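Local coordinates for protein oxygen-independent coproporphyrinogen III oxidase (Escherichia coli, PDB 1OLT) that catalyses the anaerobic, S-adenosylmethionine-dependent oxidative decarboxylation of two propionate groups of coproporphyrinogen III, giving protoporphyrinogen IX in haem biosynthesis, at residues 51-56 and 101-106; 39-44 and 328-333; 105-110 and 314-319. All coordinates share one frame; numbering follows the deposited sequence.

Contact 1: 51-56 and 101-106; sequences RPLSLY and AGRHVS. With SAM (S-adenosylmethionine), chain D.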
loop_
_atom_site.group_PDB
_atom_site.type_symbol
_atom_site.label_atom_id
_atom_site.label_comp_id
_atom_site.label_asym_id
_atom_site.label_seq_id
_atom_site.Cartn_x
_atom_site.Cartn_y
_atom_site.Cartn_z
ATOM N N ARG A 51 -7.706 -6.558 20.231
ATOM C CA ARG A 51 -7.034 -5.749 19.287
ATOM C C ARG A 51 -8.051 -5.062 18.330
ATOM O O ARG A 51 -9.064 -5.646 17.936
ATOM C CB ARG A 51 -6.078 -6.608 18.494
ATOM C CG ARG A 51 -4.996 -5.862 17.799
ATOM C CD ARG A 51 -3.839 -6.769 17.322
ATOM N NE ARG A 51 -2.897 -6.971 18.408
ATOM C CZ ARG A 51 -1.625 -7.357 18.245
ATOM N NH1 ARG A 51 -1.120 -7.631 17.038
ATOM N NH2 ARG A 51 -0.845 -7.480 19.304
ATOM N N PRO A 52 -7.837 -3.798 18.081
ATOM C CA PRO A 52 -8.640 -3.120 17.084
ATOM C C PRO A 52 -8.606 -3.901 15.723
ATOM O O PRO A 52 -7.638 -4.586 15.393
ATOM C CB PRO A 52 -7.947 -1.772 16.940
ATOM C CG PRO A 52 -7.103 -1.556 18.167
ATOM C CD PRO A 52 -6.832 -2.912 18.742
ATOM N N LEU A 53 -9.674 -3.772 14.952
ATOM C CA LEU A 53 -9.806 -4.436 13.683
ATOM C C LEU A 53 -9.784 -3.400 12.580
ATOM O O LEU A 53 -10.473 -2.404 12.628
ATOM C CB LEU A 53 -11.126 -5.259 13.658
ATOM C CG LEU A 53 -11.370 -6.223 12.498
ATOM C CD1 LEU A 53 -10.310 -7.236 12.321
ATOM C CD2 LEU A 53 -12.767 -6.958 12.625
ATOM N N SER A 54 -8.995 -3.687 11.571
ATOM C CA SER A 54 -8.955 -3.002 10.296
ATOM C C SER A 54 -9.511 -3.933 9.200
ATOM O O SER A 54 -9.273 -5.122 9.235
ATOM C CB SER A 54 -7.480 -2.638 9.997
ATOM O OG SER A 54 -7.416 -2.003 8.702
ATOM N N LEU A 55 -10.256 -3.392 8.260
ATOM C CA LEU A 55 -10.867 -4.151 7.208
ATOM C C LEU A 55 -10.323 -3.690 5.875
ATOM O O LEU A 55 -10.208 -2.531 5.642
ATOM C CB LEU A 55 -12.396 -3.971 7.237
ATOM C CG LEU A 55 -13.092 -4.376 8.504
ATOM C CD1 LEU A 55 -14.567 -4.132 8.329
ATOM C CD2 LEU A 55 -12.831 -5.757 8.844
ATOM N N TYR A 56 -10.002 -4.634 5.006
ATOM C CA TYR A 56 -9.631 -4.366 3.612
ATOM C C TYR A 56 -10.608 -5.140 2.704
ATOM O O TYR A 56 -10.834 -6.309 2.939
ATOM C CB TYR A 56 -8.187 -4.815 3.306
ATOM C CG TYR A 56 -7.885 -4.634 1.866
ATOM C CD1 TYR A 56 -7.589 -3.386 1.358
ATOM C CD2 TYR A 56 -7.966 -5.707 0.969
ATOM C CE1 TYR A 56 -7.399 -3.214 -0.061
ATOM C CE2 TYR A 56 -7.729 -5.539 -0.417
ATOM C CZ TYR A 56 -7.459 -4.303 -0.907
ATOM O OH TYR A 56 -7.301 -4.100 -2.254
ATOM N N ALA A 101 -17.178 -10.640 16.248
ATOM C CA ALA A 101 -18.309 -9.962 16.914
ATOM C C ALA A 101 -17.926 -9.046 18.083
ATOM O O ALA A 101 -18.589 -8.022 18.318
ATOM C CB ALA A 101 -19.347 -11.025 17.455
ATOM N N GLY A 102 -16.918 -9.429 18.860
ATOM C CA GLY A 102 -16.438 -8.533 19.932
ATOM C C GLY A 102 -15.502 -7.352 19.527
ATOM O O GLY A 102 -15.066 -6.606 20.358
ATOM N N ARG A 103 -15.189 -7.217 18.240
ATOM C CA ARG A 103 -14.175 -6.270 17.824
ATOM C C ARG A 103 -14.794 -4.936 17.513
ATOM O O ARG A 103 -16.012 -4.828 17.301
ATOM C CB ARG A 103 -13.433 -6.787 16.593
ATOM C CG ARG A 103 -12.808 -8.164 16.780
ATOM C CD ARG A 103 -11.583 -8.223 17.651
ATOM N NE ARG A 103 -10.847 -9.444 17.313
ATOM C CZ ARG A 103 -9.635 -9.493 16.784
ATOM N NH1 ARG A 103 -8.931 -8.381 16.574
ATOM N NH2 ARG A 103 -9.108 -10.681 16.499
ATOM N N HIS A 104 -13.912 -3.932 17.447
ATOM C CA HIS A 104 -14.244 -2.580 17.077
ATOM C C HIS A 104 -13.358 -2.213 15.908
ATOM O O HIS A 104 -12.149 -2.397 15.993
ATOM C CB HIS A 104 -13.985 -1.681 18.273
ATOM C CG HIS A 104 -14.873 -2.009 19.432
ATOM N ND1 HIS A 104 -16.036 -1.318 19.695
ATOM C CD2 HIS A 104 -14.819 -3.018 20.343
ATOM C CE1 HIS A 104 -16.625 -1.840 20.760
ATOM N NE2 HIS A 104 -15.920 -2.886 21.159
ATOM N N VAL A 105 -13.979 -1.722 14.834
ATOM C CA VAL A 105 -13.305 -1.463 13.582
ATOM C C VAL A 105 -12.838 -0.004 13.600
ATOM O O VAL A 105 -13.631 0.894 13.788
ATOM C CB VAL A 105 -14.195 -1.759 12.401
ATOM C CG1 VAL A 105 -13.542 -1.310 11.181
ATOM C CG2 VAL A 105 -14.465 -3.298 12.359
ATOM N N SER A 106 -11.531 0.201 13.467
ATOM C CA SER A 106 -10.931 1.516 13.451
ATOM C C SER A 106 -10.575 1.973 12.042
ATOM O O SER A 106 -10.269 3.157 11.807
ATOM C CB SER A 106 -9.658 1.508 14.335
ATOM O OG SER A 106 -8.708 0.575 13.811
HETATM N N SAM D . 1.021 -2.761 -5.279
HETATM C CA SAM D . 1.361 -1.572 -6.084
HETATM C C SAM D . 2.771 -1.681 -6.699
HETATM O O SAM D . 2.995 -1.625 -7.924
HETATM O OXT SAM D . 3.802 -1.853 -6.014
HETATM C CB SAM D . 1.206 -0.285 -5.231
HETATM C CG SAM D . -0.251 0.073 -4.798
HETATM S SD SAM D . -0.616 -0.207 -3.032
HETATM C CE SAM D . -0.405 1.470 -2.334
HETATM C "C5'" SAM D . -2.418 -0.416 -2.777
HETATM C "C4'" SAM D . -2.950 -1.650 -3.487
HETATM O "O4'" SAM D . -2.375 -2.770 -2.832
HETATM C "C3'" SAM D . -4.465 -1.851 -3.371
HETATM O "O3'" SAM D . -5.174 -1.006 -4.259
HETATM C "C2'" SAM D . -4.540 -3.332 -3.617
HETATM O "O2'" SAM D . -4.341 -3.604 -4.978
HETATM C "C1'" SAM D . -3.327 -3.850 -2.823
HETATM N N9 SAM D . -3.653 -4.160 -1.442
HETATM C C8 SAM D . -3.705 -3.308 -0.396
HETATM N N7 SAM D . -4.081 -4.023 0.737
HETATM C C5 SAM D . -4.253 -5.274 0.398
HETATM C C6 SAM D . -4.630 -6.380 1.109
HETATM N N6 SAM D . -4.862 -6.369 2.411
HETATM N N1 SAM D . -4.736 -7.538 0.427
HETATM C C2 SAM D . -4.489 -7.610 -0.891
HETATM N N3 SAM D . -4.145 -6.531 -1.607
HETATM C C4 SAM D . -4.020 -5.380 -0.963
HETATM O O HOH W 1 -11.262 -4.552 18.900
#

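Contact 2: 39-44 and 328-333; sequences QAFLQA and AISMIG. With SAM (S-adenosylmethionine), chain D.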
loop_
_atom_site.group_PDB
_atom_site.type_symbol
_atom_site.label_atom_id
_atom_site.label_comp_id
_atom_site.label_asym_id
_atom_site.label_seq_id
_atom_site.Cartn_x
_atom_site.Cartn_y
_atom_site.Cartn_z
ATOM N N GLN A 39 -7.963 -24.094 10.352
ATOM C CA GLN A 39 -7.801 -24.078 11.775
ATOM C C GLN A 39 -6.758 -22.996 12.141
ATOM O O GLN A 39 -6.878 -22.321 13.159
ATOM C CB GLN A 39 -7.504 -25.528 12.336
ATOM C CG GLN A 39 -8.724 -26.517 12.165
ATOM C CD GLN A 39 -10.035 -25.987 12.784
ATOM O OE1 GLN A 39 -10.076 -25.725 13.988
ATOM N NE2 GLN A 39 -11.087 -25.834 11.969
ATOM N N ALA A 40 -5.698 -22.885 11.338
ATOM C CA ALA A 40 -4.613 -21.962 11.678
ATOM C C ALA A 40 -5.208 -20.597 11.683
ATOM O O ALA A 40 -4.893 -19.774 12.519
ATOM C CB ALA A 40 -3.474 -22.041 10.657
ATOM N N PHE A 41 -6.154 -20.374 10.772
ATOM C CA PHE A 41 -6.803 -19.103 10.692
ATOM C C PHE A 41 -7.610 -18.831 11.958
ATOM O O PHE A 41 -7.597 -17.729 12.505
ATOM C CB PHE A 41 -7.718 -19.030 9.422
ATOM C CG PHE A 41 -8.332 -17.738 9.217
ATOM C CD1 PHE A 41 -7.622 -16.729 8.636
ATOM C CD2 PHE A 41 -9.629 -17.494 9.608
ATOM C CE1 PHE A 41 -8.195 -15.471 8.413
ATOM C CE2 PHE A 41 -10.230 -16.224 9.405
ATOM C CZ PHE A 41 -9.522 -15.226 8.812
ATOM N N LEU A 42 -8.361 -19.819 12.385
ATOM C CA LEU A 42 -9.179 -19.638 13.579
ATOM C C LEU A 42 -8.294 -19.431 14.827
ATOM O O LEU A 42 -8.632 -18.605 15.654
ATOM C CB LEU A 42 -10.104 -20.812 13.771
ATOM C CG LEU A 42 -11.123 -20.955 12.630
ATOM C CD1 LEU A 42 -11.974 -22.197 12.939
ATOM C CD2 LEU A 42 -12.011 -19.767 12.483
ATOM N N GLN A 43 -7.177 -20.147 14.930
ATOM C CA GLN A 43 -6.224 -19.914 16.031
ATOM C C GLN A 43 -5.678 -18.493 15.982
ATOM O O GLN A 43 -5.477 -17.880 17.029
ATOM C CB GLN A 43 -5.043 -20.881 15.969
ATOM C CG GLN A 43 -5.361 -22.272 16.374
ATOM C CD GLN A 43 -4.071 -23.187 16.443
ATOM O OE1 GLN A 43 -2.930 -22.679 16.337
ATOM N NE2 GLN A 43 -4.269 -24.513 16.627
ATOM N N ALA A 44 -5.480 -17.939 14.764
ATOM C CA ALA A 44 -4.974 -16.577 14.629
ATOM C C ALA A 44 -6.005 -15.576 15.130
ATOM O O ALA A 44 -5.679 -14.599 15.832
ATOM C CB ALA A 44 -4.619 -16.279 13.194
ATOM N N ALA A 328 -7.407 -10.901 -1.383
ATOM C CA ALA A 328 -7.241 -10.138 -0.162
ATOM C C ALA A 328 -6.394 -10.848 0.857
ATOM O O ALA A 328 -6.587 -12.018 1.149
ATOM C CB ALA A 328 -8.554 -9.722 0.431
ATOM N N ILE A 329 -5.425 -10.099 1.373
ATOM C CA ILE A 329 -4.562 -10.523 2.496
ATOM C C ILE A 329 -5.011 -10.025 3.855
ATOM O O ILE A 329 -5.360 -8.860 4.016
ATOM C CB ILE A 329 -3.103 -10.104 2.250
ATOM C CG1 ILE A 329 -2.588 -10.780 0.981
ATOM C CG2 ILE A 329 -2.191 -10.616 3.360
ATOM C CD1 ILE A 329 -1.291 -10.101 0.361
ATOM N N SER A 330 -4.998 -10.926 4.821
ATOM C CA SER A 330 -5.284 -10.650 6.226
ATOM C C SER A 330 -3.961 -10.756 7.024
ATOM O O SER A 330 -3.161 -11.610 6.701
ATOM C CB SER A 330 -6.251 -11.684 6.774
ATOM O OG SER A 330 -7.488 -11.710 6.076
ATOM N N MET A 331 -3.762 -9.885 8.023
ATOM C CA MET A 331 -2.684 -9.952 8.981
ATOM C C MET A 331 -3.314 -10.024 10.381
ATOM O O MET A 331 -3.730 -9.022 10.939
ATOM C CB MET A 331 -1.819 -8.727 8.863
ATOM C CG MET A 331 -1.239 -8.699 7.479
ATOM S SD MET A 331 -0.143 -7.301 7.017
ATOM C CE MET A 331 -1.007 -5.686 7.676
ATOM N N ILE A 332 -3.393 -11.230 10.917
ATOM C CA ILE A 332 -4.150 -11.459 12.120
ATOM C C ILE A 332 -3.354 -12.365 13.077
ATOM O O ILE A 332 -2.912 -13.417 12.695
ATOM C CB ILE A 332 -5.518 -12.135 11.788
ATOM C CG1 ILE A 332 -6.384 -11.232 10.867
ATOM C CG2 ILE A 332 -6.296 -12.398 13.047
ATOM C CD1 ILE A 332 -7.639 -11.910 10.437
ATOM N N GLY A 333 -3.262 -11.995 14.313
ATOM C CA GLY A 333 -2.689 -12.887 15.335
ATOM C C GLY A 333 -1.326 -13.539 15.000
ATOM O O GLY A 333 -1.207 -14.743 15.039
HETATM N N SAM D . 1.021 -2.761 -5.279
HETATM C CA SAM D . 1.361 -1.572 -6.084
HETATM C C SAM D . 2.771 -1.681 -6.699
HETATM O O SAM D . 2.995 -1.625 -7.924
HETATM O OXT SAM D . 3.802 -1.853 -6.014
HETATM C CB SAM D . 1.206 -0.285 -5.231
HETATM C CG SAM D . -0.251 0.073 -4.798
HETATM S SD SAM D . -0.616 -0.207 -3.032
HETATM C CE SAM D . -0.405 1.470 -2.334
HETATM C "C5'" SAM D . -2.418 -0.416 -2.777
HETATM C "C4'" SAM D . -2.950 -1.650 -3.487
HETATM O "O4'" SAM D . -2.375 -2.770 -2.832
HETATM C "C3'" SAM D . -4.465 -1.851 -3.371
HETATM O "O3'" SAM D . -5.174 -1.006 -4.259
HETATM C "C2'" SAM D . -4.540 -3.332 -3.617
HETATM O "O2'" SAM D . -4.341 -3.604 -4.978
HETATM C "C1'" SAM D . -3.327 -3.850 -2.823
HETATM N N9 SAM D . -3.653 -4.160 -1.442
HETATM C C8 SAM D . -3.705 -3.308 -0.396
HETATM N N7 SAM D . -4.081 -4.023 0.737
HETATM C C5 SAM D . -4.253 -5.274 0.398
HETATM C C6 SAM D . -4.630 -6.380 1.109
HETATM N N6 SAM D . -4.862 -6.369 2.411
HETATM N N1 SAM D . -4.736 -7.538 0.427
HETATM C C2 SAM D . -4.489 -7.610 -0.891
HETATM N N3 SAM D . -4.145 -6.531 -1.607
HETATM C C4 SAM D . -4.020 -5.380 -0.963
#

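Contact 3: 105-110 and 314-319; sequences VSQLHW and TTQGDT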
loop_
_atom_site.group_PDB
_atom_site.type_symbol
_atom_site.label_atom_id
_atom_site.label_comp_id
_atom_site.label_asym_id
_atom_site.label_seq_id
_atom_site.Cartn_x
_atom_site.Cartn_y
_atom_site.Cartn_z
ATOM N N VAL A 105 -13.979 -1.722 14.834
ATOM C CA VAL A 105 -13.305 -1.463 13.582
ATOM C C VAL A 105 -12.838 -0.004 13.600
ATOM O O VAL A 105 -13.631 0.894 13.788
ATOM C CB VAL A 105 -14.195 -1.759 12.401
ATOM C CG1 VAL A 105 -13.542 -1.310 11.181
ATOM C CG2 VAL A 105 -14.465 -3.298 12.359
ATOM N N SER A 106 -11.531 0.201 13.467
ATOM C CA SER A 106 -10.931 1.516 13.451
ATOM C C SER A 106 -10.575 1.973 12.042
ATOM O O SER A 106 -10.269 3.157 11.807
ATOM C CB SER A 106 -9.658 1.508 14.335
ATOM O OG SER A 106 -8.708 0.575 13.811
ATOM N N GLN A 107 -10.662 1.054 11.095
ATOM C CA GLN A 107 -10.149 1.295 9.735
ATOM C C GLN A 107 -10.837 0.429 8.662
ATOM O O GLN A 107 -10.971 -0.774 8.872
ATOM C CB GLN A 107 -8.694 0.947 9.764
ATOM C CG GLN A 107 -7.871 1.504 8.678
ATOM C CD GLN A 107 -6.320 1.313 8.967
ATOM O OE1 GLN A 107 -5.637 2.252 9.403
ATOM N NE2 GLN A 107 -5.807 0.087 8.718
ATOM N N LEU A 108 -11.226 1.032 7.529
ATOM C CA LEU A 108 -11.718 0.294 6.373
ATOM C C LEU A 108 -11.129 0.956 5.146
ATOM O O LEU A 108 -11.185 2.179 5.018
ATOM C CB LEU A 108 -13.249 0.378 6.288
ATOM C CG LEU A 108 -13.920 -0.043 4.981
ATOM C CD1 LEU A 108 -13.693 -1.490 4.740
ATOM C CD2 LEU A 108 -15.378 0.299 5.038
ATOM N N HIS A 109 -10.628 0.135 4.224
ATOM C CA HIS A 109 -10.182 0.594 2.956
ATOM C C HIS A 109 -10.648 -0.351 1.841
ATOM O O HIS A 109 -10.633 -1.580 1.999
ATOM C CB HIS A 109 -8.698 0.642 2.915
ATOM C CG HIS A 109 -8.149 1.143 1.620
ATOM N ND1 HIS A 109 -7.805 2.436 1.429
ATOM C CD2 HIS A 109 -7.922 0.524 0.446
ATOM C CE1 HIS A 109 -7.323 2.601 0.203
ATOM N NE2 HIS A 109 -7.361 1.450 -0.407
ATOM N N TRP A 110 -11.057 0.253 0.745
ATOM C CA TRP A 110 -11.358 -0.467 -0.455
ATOM C C TRP A 110 -10.232 -0.155 -1.458
ATOM O O TRP A 110 -9.994 0.988 -1.795
ATOM C CB TRP A 110 -12.688 -0.035 -1.063
ATOM C CG TRP A 110 -13.942 -0.358 -0.224
ATOM C CD1 TRP A 110 -13.995 -0.963 1.004
ATOM C CD2 TRP A 110 -15.298 -0.040 -0.563
ATOM N NE1 TRP A 110 -15.282 -1.018 1.462
ATOM C CE2 TRP A 110 -16.118 -0.472 0.517
ATOM C CE3 TRP A 110 -15.914 0.552 -1.659
ATOM C CZ2 TRP A 110 -17.500 -0.302 0.524
ATOM C CZ3 TRP A 110 -17.321 0.722 -1.636
ATOM C CH2 TRP A 110 -18.076 0.290 -0.581
ATOM N N THR A 314 0.740 4.131 7.985
ATOM C CA THR A 314 -0.447 4.376 8.784
ATOM C C THR A 314 -0.072 4.677 10.198
ATOM O O THR A 314 0.948 4.174 10.674
ATOM C CB THR A 314 -1.430 3.126 8.763
ATOM O OG1 THR A 314 -2.616 3.415 9.519
ATOM C CG2 THR A 314 -0.824 1.945 9.516
ATOM N N THR A 315 -0.897 5.476 10.887
ATOM C CA THR A 315 -0.761 5.727 12.338
ATOM C C THR A 315 -1.236 4.578 13.245
ATOM O O THR A 315 -0.862 4.508 14.369
ATOM C CB THR A 315 -1.569 6.995 12.750
ATOM O OG1 THR A 315 -2.849 7.005 12.075
ATOM C CG2 THR A 315 -0.860 8.260 12.248
ATOM N N GLN A 316 -2.079 3.711 12.725
ATOM C CA GLN A 316 -2.710 2.637 13.501
ATOM C C GLN A 316 -1.902 1.334 13.449
ATOM O O GLN A 316 -2.019 0.525 12.477
ATOM C CB GLN A 316 -4.111 2.393 12.941
ATOM C CG GLN A 316 -4.986 3.677 12.956
ATOM C CD GLN A 316 -6.475 3.406 12.624
ATOM O OE1 GLN A 316 -7.007 2.286 12.904
ATOM N NE2 GLN A 316 -7.148 4.413 12.053
ATOM N N GLY A 317 -1.091 1.129 14.479
ATOM C CA GLY A 317 -0.357 -0.114 14.646
ATOM C C GLY A 317 -1.049 -1.036 15.630
ATOM O O GLY A 317 -1.941 -0.628 16.381
ATOM N N ASP A 318 -0.589 -2.280 15.665
ATOM C CA ASP A 318 -1.181 -3.336 16.510
ATOM C C ASP A 318 -2.697 -3.438 16.253
ATOM O O ASP A 318 -3.484 -3.429 17.189
ATOM C CB ASP A 318 -0.889 -3.156 18.039
ATOM C CG ASP A 318 0.584 -3.558 18.456
ATOM O OD1 ASP A 318 1.331 -4.217 17.679
ATOM O OD2 ASP A 318 1.066 -3.223 19.562
ATOM N N THR A 319 -3.091 -3.515 14.976
ATOM C CA THR A 319 -4.428 -3.933 14.621
ATOM C C THR A 319 -4.376 -5.312 13.950
ATOM O O THR A 319 -3.383 -5.674 13.348
ATOM C CB THR A 319 -5.144 -2.921 13.665
ATOM O OG1 THR A 319 -4.500 -2.926 12.378
ATOM C CG2 THR A 319 -4.994 -1.505 14.191
#

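Contact 1: 51-56 and 101-106
Leu53 sits against Arg103 and Val105 of 101-106, and these three residues bury most of the surface. With CG anti to the backbone N (chi1 -170°), Leu53 turns its CD2 methyl to a point 4.0 Å from both Arg103 CB and Val105 CG2, its branch crossing the arginine chain at about a right angle. Val105 uses its two methyls separately: CG2 meets Leu53, while CG1 lies 4.1 Å from Leu55 CG, two residues farther along the strand. Beneath these side chains the backbones form a parallel bridge. Leu53 N gives a nearly straight bond (167°) to His104 O at 3.0 Å, and Leu53 O accepts from Ser106 N at 2.9 Å, with the CA-H of Val105 pointing at the same oxygen. Just ahead of the paired residues, Arg103 reaches back to Arg51. In the modelled conformer its chain bends at chi2, and NH1 donates to Arg51 O at 3.1 Å from above the carbonyl plane (43° out of it). A water also donates to Arg51 O and accepts from His104 N, while Asp320 forms a salt bridge with Arg103 NH1. Farther along 51-56, the face of the Tyr56 ring lies under the adenine of S-adenosylmethionine, whose C5 stands 3.5 Å above the ring centre. Replacing the tyrosine by an alanine would take away this ring and is likely to leave the adenine less firmly placed and His58 ND1 without its hydroxyl partner. Strands 53-62 and 105-112, joined through helix 80-96, form the first parallel beta-alpha-beta crossover of the radical SAM barrel, with S-adenosylmethionine set against Tyr56 on the leading strand.

Contact 2: 39-44 and 328-333
Ile332 projects from its strand into the angle between Phe41 and Ala44 of helix 39-44. Its CB divides the side chain into two arms that serve different helix residues. The CG2 arm goes to the last turn of the helix, where it lies 3.6 Å from Ala44 O and also packs on the alanine methyl. The other arm starts at CG1, anti to the carbonyl carbon (chi1 -61°), and continues extended to CD1, which reaches the far end of the Phe41 ring and lies 4.1 Å from both CE1 and CZ, in an oblique approach. Phe41 brings its ring there by holding CG anti to the backbone N, and the edge of the same ring points towards Ser330 OG, a hydroxyl already bonded to Gly323 N.

Backbone atoms complete the fit. Ala44 CB rests 3.4 Å from Ile332 O, and the CA-H of Gly333 points at Ala44 O, CA to O 3.5 Å with 154° at the hydrogen. Gly333 has a positive phi, and a CB here would collide with that same carbonyl oxygen, so the close approach depends on the bare alpha carbon. No hydrogen bond joins the two segments. At its start, the strand instead holds the N1 and N6 edge of the adenine of S-adenosylmethionine by backbone atoms: Ile329 N donates to N1 at 2.8 Å, and N6 donates to Ile329 O at 3.0 Å, both nearly straight.

Helix 39-44 and strand 329-332 run at 49° to each other. The helix lies across strands 329-332 and 335-339 of the small antiparallel sheet, Ala44 touching Cys335 and Phe41 touching Ala337, while Phe41 also meets Leu322 on strand 320-324 of the barrel sheet.

Contact 3: 105-110 and 314-319
The strand backbone at Ser106 and the loop backbone at Gln316 keep well apart, their CA atoms 8.3 Å from each other, and side chains bridge the interval. Gln316 stretches across with its chain extended beyond CG and sets its amide against Ser106 with both ends engaged. The Ser106 hydroxyl, placed between the backbone N and the carbonyl carbon (chi1 61°), donates to Gln316 OE1 at 2.6 Å, in the plane of the amide carbonyl. At the other end of the amide, NE2 makes a weak bond to Ser106 O at 3.4 Å. The pair probably limits the amide's rotation, the hydroxyl bond doing most of the work. Strand 105-112 belongs to the barrel sheet of the radical SAM fold, parallel in this part, and 314-319 is the connection that leads into strand 320-324, another strand of that sheet, so the glutamine pins this connection to the barrel just before the chain rejoins it. Gln107 comes from the opposite direction. In its modelled conformer, OE1 lies 3.5 Å from Gln316 CD, the two amide planes turned 37° apart, while NE2 bonds to Ser54 OG on strand 53-62. Thr314 OG1 lies 3.2 Å from Gln107 OE1, at most a weak bond. The same threonine oxygen shapes the loop, accepting from Gln316 N at 3.3 Å in an almost straight bond (165°), an ST turn that probably helps set the backbone from which Gln316 starts. Near the loop's end, Thr319 CG2 packs loosely towards Ser106 OG, 4.3 Å away, while the OG1 branch lies against Ser54.

In the fold
From the N terminus, helix 38-45 opens the widest loop, which contact 2 closes 284 residues later on strand 329-332. Strand 53-62 follows directly, and contact 1 closes a much shorter loop through helix 80-96 onto strand 105-112. Contact 3 starts on that same strand, sharing Val105 and Ser106 with contact 1, and ends in the connection before strand 320-324. Contacts 1 and 3 thus follow one another along the chain, both nested inside contact 2. Tyr56 packed on Ala328 joins the first to the second. Contacts 1 and 2 both reach one S-adenosylmethionine; contact 3 ties the connection before strand 320-324 to the barrel nearby.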